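Local coordinates for MMS19 nucleotide excision repair protein homolog (PDB 6TBL) that probably serves as a key component of the cytosolic iron-sulfur assembly complex, which delivers iron-sulfur clusters to apoproteins of DNA metabolism and genome maintenance, at residues V23-T28 and M63-A68; C72-T77 and R114-L119. One frame throughout, in Å; residues are numbered along the deposited sequence.

Contact 1. Residues V23-T28 and M63-A68; sequences VVQLST and MAVRIA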
ATOM      1  N   VAL A  23      30.228  13.608  25.711  1.00 91.65           N
ATOM      2  CA  VAL A  23      31.492  14.145  25.216  1.00 85.25           C
ATOM      3  C   VAL A  23      32.340  13.034  24.613  1.00 86.40           C
ATOM      4  O   VAL A  23      32.993  13.221  23.579  1.00 83.91           O
ATOM      5  CB  VAL A  23      32.235  14.879  26.348  1.00 85.07           C
ATOM      6  CG1 VAL A  23      33.489  15.546  25.816  1.00 77.49           C
ATOM      7  CG2 VAL A  23      31.316  15.894  27.007  1.00 90.03           C
ATOM      8  N   VAL A  24      32.331  11.858  25.241  1.00 88.99           N
ATOM      9  CA  VAL A  24      33.070  10.720  24.709  1.00 90.74           C
ATOM     10  C   VAL A  24      32.446  10.237  23.404  1.00 90.00           C
ATOM     11  O   VAL A  24      33.153   9.832  22.473  1.00 85.44           O
ATOM     12  CB  VAL A  24      33.138   9.598  25.763  1.00 93.81           C
ATOM     13  CG1 VAL A  24      33.957   8.423  25.254  1.00 90.32           C
ATOM     14  CG2 VAL A  24      33.716  10.137  27.064  1.00 90.48           C
ATOM     15  N   GLN A  25      31.115  10.283  23.306  1.00 94.77           N
ATOM     16  CA  GLN A  25      30.446   9.830  22.090  1.00 88.78           C
ATOM     17  C   GLN A  25      30.763  10.748  20.915  1.00 86.78           C
ATOM     18  O   GLN A  25      31.156  10.282  19.839  1.00 89.26           O
ATOM     19  CB  GLN A  25      28.938   9.741  22.327  1.00 84.92           C
ATOM     20  CG  GLN A  25      28.554   8.729  23.396  1.00 85.24           C
ATOM     21  CD  GLN A  25      27.107   8.849  23.828  1.00 85.19           C
ATOM     22  OE1 GLN A  25      26.424   9.817  23.497  1.00 94.72           O
ATOM     23  NE2 GLN A  25      26.631   7.860  24.573  1.00 88.96           N
ATOM     24  N   LEU A  26      30.605  12.060  21.105  1.00 78.24           N
ATOM     25  CA  LEU A  26      31.017  13.008  20.076  1.00 82.14           C
ATOM     26  C   LEU A  26      32.491  12.856  19.734  1.00 86.53           C
ATOM     27  O   LEU A  26      32.879  13.023  18.572  1.00 93.50           O
ATOM     28  CB  LEU A  26      30.726  14.438  20.531  1.00 70.95           C
ATOM     29  CG  LEU A  26      29.260  14.858  20.471  1.00 91.17           C
ATOM     30  CD1 LEU A  26      29.071  16.240  21.067  1.00 85.41           C
ATOM     31  CD2 LEU A  26      28.763  14.817  19.034  1.00 86.86           C
ATOM     32  N   SER A  27      33.321  12.526  20.725  1.00 85.56           N
ATOM     33  CA  SER A  27      34.755  12.400  20.488  1.00 84.36           C
ATOM     34  C   SER A  27      35.063  11.221  19.573  1.00 87.79           C
ATOM     35  O   SER A  27      35.773  11.369  18.571  1.00 92.80           O
ATOM     36  CB  SER A  27      35.493  12.260  21.821  1.00 85.24           C
ATOM     37  OG  SER A  27      36.888  12.123  21.621  1.00 93.67           O
ATOM     38  N   THR A  28      34.533  10.039  19.894  1.00 82.13           N
ATOM     39  CA  THR A  28      34.838   8.868  19.078  1.00 84.90           C
ATOM     40  C   THR A  28      34.174   8.945  17.708  1.00 87.38           C
ATOM     41  O   THR A  28      34.735   8.452  16.724  1.00 91.09           O
ATOM     42  CB  THR A  28      34.426   7.586  19.806  1.00 87.92           C
ATOM     43  OG1 THR A  28      34.680   6.452  18.969  1.00 94.99           O
ATOM     44  CG2 THR A  28      32.952   7.620  20.176  1.00 95.31           C
ATOM     45  N   MET A  63      21.536  16.806  20.764  1.00 93.18           N
ATOM     46  CA  MET A  63      21.323  17.076  19.346  1.00 85.06           C
ATOM     47  C   MET A  63      22.605  16.867  18.547  1.00 86.52           C
ATOM     48  O   MET A  63      22.564  16.368  17.416  1.00 81.74           O
ATOM     49  CB  MET A  63      20.799  18.499  19.156  1.00 82.45           C
ATOM     50  CG  MET A  63      20.320  18.811  17.750  1.00 86.56           C
ATOM     51  SD  MET A  63      20.192  20.582  17.454  1.00 97.24           S
ATOM     52  CE  MET A  63      19.632  21.156  19.057  1.00110.64           C
ATOM     53  N   ALA A  64      23.753  17.235  19.121  1.00 89.41           N
ATOM     54  CA  ALA A  64      25.016  17.094  18.402  1.00 79.64           C
ATOM     55  C   ALA A  64      25.384  15.630  18.208  1.00 84.21           C
ATOM     56  O   ALA A  64      25.951  15.258  17.176  1.00 86.48           O
ATOM     57  CB  ALA A  64      26.128  17.832  19.144  1.00 69.02           C
ATOM     58  N   VAL A  65      25.069  14.785  19.191  1.00 83.51           N
ATOM     59  CA  VAL A  65      25.358  13.361  19.066  1.00 82.78           C
ATOM     60  C   VAL A  65      24.498  12.735  17.975  1.00 81.83           C
ATOM     61  O   VAL A  65      24.994  11.974  17.136  1.00 81.50           O
ATOM     62  CB  VAL A  65      25.169  12.652  20.421  1.00 79.82           C
ATOM     63  CG1 VAL A  65      25.280  11.144  20.256  1.00 70.72           C
ATOM     64  CG2 VAL A  65      26.196  13.149  21.424  1.00 82.28           C
ATOM     65  N   ARG A  66      23.200  13.048  17.967  1.00 81.75           N
ATOM     66  CA  ARG A  66      22.321  12.517  16.927  1.00 77.00           C
ATOM     67  C   ARG A  66      22.809  12.913  15.539  1.00 75.57           C
ATOM     68  O   ARG A  66      22.770  12.105  14.604  1.00 78.76           O
ATOM     69  CB  ARG A  66      20.887  12.998  17.150  1.00 73.16           C
ATOM     70  CG  ARG A  66      20.187  12.339  18.327  1.00 80.73           C
ATOM     71  CD  ARG A  66      18.718  12.740  18.413  1.00 74.32           C
ATOM     72  NE  ARG A  66      18.496  13.871  19.311  1.00 77.54           N
ATOM     73  CZ  ARG A  66      18.120  15.082  18.917  1.00 82.77           C
ATOM     74  NH1 ARG A  66      17.915  15.330  17.632  1.00 95.06           N
ATOM     75  NH2 ARG A  66      17.942  16.046  19.809  1.00 91.72           N
ATOM     76  N   ILE A  67      23.288  14.148  15.394  1.00 73.51           N
ATOM     77  CA  ILE A  67      23.801  14.604  14.105  1.00 71.09           C
ATOM     78  C   ILE A  67      25.042  13.811  13.713  1.00 78.27           C
ATOM     79  O   ILE A  67      25.138  13.288  12.595  1.00 78.44           O
ATOM     80  CB  ILE A  67      24.087  16.116  14.149  1.00 76.97           C
ATOM     81  CG1 ILE A  67      22.775  16.896  14.230  1.00 73.40           C
ATOM     82  CG2 ILE A  67      24.918  16.540  12.944  1.00 62.59           C
ATOM     83  CD1 ILE A  67      22.962  18.385  14.357  1.00 69.28           C
ATOM     84  N   ALA A  68      26.009  13.707  14.627  1.00 63.60           N
ATOM     85  CA  ALA A  68      27.235  12.976  14.326  1.00 63.74           C
ATOM     86  C   ALA A  68      26.948  11.506  14.039  1.00 77.32           C
ATOM     87  O   ALA A  68      27.563  10.908  13.147  1.00 77.84           O
ATOM     88  CB  ALA A  68      28.226  13.115  15.480  1.00 65.07           C
TER
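The amide of Gln25 meets Val65 through its oxygen: OE1 lies 3.7 Å from Val65 CG1, a van der Waals contact with a methyl. The nitrogen end of the same amide is committed elsewhere, since NE2 donates to the carbonyl of Cys19 and so fixes which end of the group looks at the valine. Arg66, which takes no part across the contact, has Met63 CA 3.6 Å above one face of its guanidinium, while NE bonds to Ser60 O and NH1 makes a salt bridge with Asp101. Helices 22-38 and 63-76 belong to consecutive HEAT repeats and run nearly parallel here, their local axes 9.5 Å apart at 27°, as expected of equivalent helices in neighbouring units of an alpha solenoid. Leu26 bridges that spacing. With CG anti to the carbonyl carbon (chi1 -75°), its branch extends to the other helix, and Leu26 CG comes within 3.6 Å of Val65 CG2. The two methyls then divide: Leu26 CD1 rests 3.9 Å from Ala64 CB, whereas Leu26 CD2 lies 3.4 Å from Ala64 O and 4.0 Å from Ala68 CB. Leu26 thus touches residues on two successive turns of the helix. Leu57 of helix 47-57 touches both Gln25 and Val65, so the contact continues into the neighbouring helix layer.

Contact 2. Residues C72-T77 and R114-L119; sequences CMHALT and RGEWFL. With K (potassium ion), chain G.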
ATOM      1  N   CYS A  72      27.732   9.416  10.461  1.00 65.83           N
ATOM      2  CA  CYS A  72      28.438   8.146  10.334  1.00 71.00           C
ATOM      3  C   CYS A  72      27.591   7.119   9.593  1.00 76.35           C
ATOM      4  O   CYS A  72      28.121   6.309   8.824  1.00 81.17           O
ATOM      5  CB  CYS A  72      28.832   7.628  11.714  1.00 80.77           C
ATOM      6  SG  CYS A  72      30.272   8.450  12.421  1.00 82.87           S
ATOM      7  N   MET A  73      26.275   7.131   9.824  1.00 68.67           N
ATOM      8  CA  MET A  73      25.381   6.264   9.063  1.00 63.76           C
ATOM      9  C   MET A  73      25.469   6.569   7.576  1.00 71.33           C
ATOM     10  O   MET A  73      25.406   5.660   6.741  1.00 71.17           O
ATOM     11  CB  MET A  73      23.945   6.428   9.556  1.00 63.90           C
ATOM     12  CG  MET A  73      23.695   5.839  10.924  1.00 74.60           C
ATOM     13  SD  MET A  73      23.999   4.065  10.933  1.00 88.59           S
ATOM     14  CE  MET A  73      22.833   3.516   9.693  1.00 93.97           C
ATOM     15  N   HIS A  74      25.611   7.848   7.227  1.00 62.37           N
ATOM     16  CA  HIS A  74      25.856   8.215   5.839  1.00 65.63           C
ATOM     17  C   HIS A  74      27.221   7.717   5.380  1.00 75.69           C
ATOM     18  O   HIS A  74      27.348   7.157   4.284  1.00 76.19           O
ATOM     19  CB  HIS A  74      25.750   9.731   5.682  1.00 62.00           C
ATOM     20  CG  HIS A  74      25.910  10.212   4.274  1.00 69.38           C
ATOM     21  ND1 HIS A  74      27.143  10.430   3.698  1.00 69.19           N
ATOM     22  CD2 HIS A  74      24.993  10.531   3.330  1.00 70.19           C
ATOM     23  CE1 HIS A  74      26.978  10.856   2.457  1.00 71.65           C
ATOM     24  NE2 HIS A  74      25.682  10.926   2.210  1.00 70.14           N
ATOM     25  N   ALA A  75      28.250   7.896   6.213  1.00 65.62           N
ATOM     26  CA  ALA A  75      29.596   7.477   5.846  1.00 67.94           C
ATOM     27  C   ALA A  75      29.724   5.964   5.743  1.00 74.00           C
ATOM     28  O   ALA A  75      30.631   5.478   5.059  1.00 74.18           O
ATOM     29  CB  ALA A  75      30.611   8.021   6.852  1.00 64.34           C
ATOM     30  N   LEU A  76      28.841   5.211   6.407  1.00 73.98           N
ATOM     31  CA  LEU A  76      28.874   3.757   6.299  1.00 77.06           C
ATOM     32  C   LEU A  76      28.655   3.291   4.866  1.00 78.79           C
ATOM     33  O   LEU A  76      29.162   2.234   4.475  1.00 75.95           O
ATOM     34  CB  LEU A  76      27.819   3.135   7.214  1.00 81.71           C
ATOM     35  CG  LEU A  76      28.237   2.778   8.638  1.00 83.28           C
ATOM     36  CD1 LEU A  76      27.068   2.155   9.381  1.00 77.93           C
ATOM     37  CD2 LEU A  76      29.415   1.825   8.610  1.00 81.11           C
ATOM     38  N   THR A  77      27.912   4.060   4.068  1.00 75.62           N
ATOM     39  CA  THR A  77      27.616   3.654   2.700  1.00 71.34           C
ATOM     40  C   THR A  77      28.850   3.625   1.804  1.00 81.42           C
ATOM     41  O   THR A  77      28.739   3.183   0.654  1.00 93.93           O
ATOM     42  CB  THR A  77      26.555   4.576   2.097  1.00 70.40           C
ATOM     43  OG1 THR A  77      27.073   5.908   2.005  1.00 76.58           O
ATOM     44  CG2 THR A  77      25.307   4.588   2.970  1.00 65.77           C
ATOM     45  N   ARG A 114      19.579   8.286   5.076  1.00 73.73           N
ATOM     46  CA  ARG A 114      18.619   7.309   4.574  1.00 72.70           C
ATOM     47  C   ARG A 114      18.593   7.290   3.051  1.00 75.45           C
ATOM     48  O   ARG A 114      18.429   6.225   2.442  1.00 70.29           O
ATOM     49  CB  ARG A 114      17.230   7.611   5.138  1.00 69.53           C
ATOM     50  CG  ARG A 114      16.189   6.518   4.937  1.00 66.17           C
ATOM     51  CD  ARG A 114      14.966   6.838   5.779  1.00 69.69           C
ATOM     52  NE  ARG A 114      14.017   5.733   5.878  1.00 77.31           N
ATOM     53  CZ  ARG A 114      12.821   5.720   5.301  1.00 76.42           C
ATOM     54  NH1 ARG A 114      12.421   6.755   4.576  1.00 77.32           N
ATOM     55  NH2 ARG A 114      12.024   4.673   5.452  1.00 74.93           N
ATOM     56  N   GLY A 115      18.762   8.456   2.418  1.00 74.43           N
ATOM     57  CA  GLY A 115      18.745   8.512   0.966  1.00 61.84           C
ATOM     58  C   GLY A 115      19.864   7.717   0.326  1.00 75.29           C
ATOM     59  O   GLY A 115      19.685   7.135  -0.747  1.00 82.17           O
ATOM     60  N   GLU A 116      21.031   7.673   0.972  1.00 72.59           N
ATOM     61  CA  GLU A 116      22.141   6.892   0.444  1.00 76.06           C
ATOM     62  C   GLU A 116      21.960   5.402   0.692  1.00 78.65           C
ATOM     63  O   GLU A 116      22.515   4.586  -0.054  1.00 77.84           O
ATOM     64  CB  GLU A 116      23.460   7.373   1.047  1.00 76.75           C
ATOM     65  CG  GLU A 116      23.885   8.732   0.534  1.00 82.65           C
ATOM     66  CD  GLU A 116      24.131   8.736  -0.962  1.00 84.42           C
ATOM     67  OE1 GLU A 116      24.737   7.768  -1.466  1.00 82.93           O
ATOM     68  OE2 GLU A 116      23.707   9.700  -1.636  1.00 88.91           O
ATOM     69  N   TRP A 117      21.203   5.027   1.724  1.00 73.25           N
ATOM     70  CA  TRP A 117      20.917   3.618   1.955  1.00 77.96           C
ATOM     71  C   TRP A 117      19.854   3.078   1.009  1.00 81.93           C
ATOM     72  O   TRP A 117      19.760   1.858   0.839  1.00 89.53           O
ATOM     73  CB  TRP A 117      20.495   3.395   3.409  1.00 73.43           C
ATOM     74  CG  TRP A 117      21.660   3.338   4.349  1.00 77.97           C
ATOM     75  CD1 TRP A 117      22.332   4.396   4.888  1.00 78.09           C
ATOM     76  CD2 TRP A 117      22.302   2.158   4.854  1.00 79.62           C
ATOM     77  NE1 TRP A 117      23.345   3.950   5.701  1.00 74.43           N
ATOM     78  CE2 TRP A 117      23.347   2.580   5.699  1.00 72.71           C
ATOM     79  CE3 TRP A 117      22.085   0.787   4.681  1.00 82.62           C
ATOM     80  CZ2 TRP A 117      24.177   1.682   6.365  1.00 78.41           C
ATOM     81  CZ3 TRP A 117      22.912  -0.104   5.342  1.00 78.18           C
ATOM     82  CH2 TRP A 117      23.945   0.347   6.174  1.00 83.61           C
ATOM     83  N   PHE A 118      19.061   3.954   0.388  1.00 74.94           N
ATOM     84  CA  PHE A 118      18.137   3.506  -0.649  1.00 75.24           C
ATOM     85  C   PHE A 118      18.869   3.128  -1.929  1.00 82.05           C
ATOM     86  O   PHE A 118      18.370   2.306  -2.706  1.00 88.41           O
ATOM     87  CB  PHE A 118      17.101   4.592  -0.945  1.00 72.75           C
ATOM     88  CG  PHE A 118      15.899   4.554  -0.046  1.00 75.87           C
ATOM     89  CD1 PHE A 118      14.880   3.647  -0.271  1.00 75.86           C
ATOM     90  CD2 PHE A 118      15.780   5.436   1.015  1.00 73.40           C
ATOM     91  CE1 PHE A 118      13.774   3.613   0.550  1.00 74.42           C
ATOM     92  CE2 PHE A 118      14.673   5.406   1.841  1.00 69.23           C
ATOM     93  CZ  PHE A 118      13.669   4.497   1.606  1.00 71.62           C
ATOM     94  N   LEU A 119      20.046   3.705  -2.162  1.00 84.24           N
ATOM     95  CA  LEU A 119      20.783   3.508  -3.402  1.00 80.70           C
ATOM     96  C   LEU A 119      21.740   2.326  -3.357  1.00 88.36           C
ATOM     97  O   LEU A 119      22.502   2.135  -4.309  1.00101.45           O
ATOM     98  CB  LEU A 119      21.571   4.778  -3.748  1.00 74.73           C
ATOM     99  CG  LEU A 119      20.797   6.093  -3.786  1.00 68.91           C
ATOM    100  CD1 LEU A 119      21.751   7.263  -3.969  1.00 67.14           C
ATOM    101  CD2 LEU A 119      19.758   6.063  -4.892  1.00 67.50           C
TER
HETATM  102  K     K G1101      29.032   1.401  -1.526  1.00106.25           K
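Trp117 gives the largest share of the buried surface between 72-77 and 114-119, 86 of 281 Å². Its CB heads neither toward nor away from the partner helix; the indole swings across because CG is anti to the carbonyl carbon (chi1 -80°). From CG onward the pyrrole half passes beneath Thr77 CG2, which lies over one face, 3.7 Å from the five-membered-ring centroid, a CH-pi contact. At the edge, Trp117 NE1 donates to Met73 O at 2.9 Å, with an N-H...O angle of 165°. The oxygen lies near the indole plane, yet the donor stands 42° out of the carbonyl plane. Farther out, Trp117 CZ2 touches both Leu76 CB and Met73 CE, each at 4.0 Å. Thr77 is itself held by OG1, which donates to His74 O at 2.6 Å, the carbonyl that also receives Thr77 N. Thr77 O binds the potassium ion at 2.8 Å, together with Leu79 O and Thr81 OG1. Elsewhere, Glu116 CG lies 3.3 Å from His74 NE2. Within the repeat stack, His74 and Met73 also pack on Ala113 of helix 104-118, while Phe54 of helix 47-57 backs Met73 and Leu76, and Leu36 of helix 22-38 adjoins Leu76.

Overall arrangement
Both contacts lie in the C-terminal HEAT-repeat part of the protein and use helix 63-76 of the third HEAT repeat. Contact 1 joins its first half to helix 22-38 of the second repeat, and contact 2 joins its C-terminal end to helix 104-118 of the fourth. Their centres lie 18 Å apart on opposite sides of the chain's centre, and they come in series, the first closing before the second opens. The local axes are nearly parallel in each, which is the geometry of equivalent helices stacked side by side in a solenoid. Contact 1 is mainly apolar and near the surface; contact 2 is more buried and lies beside the potassium site.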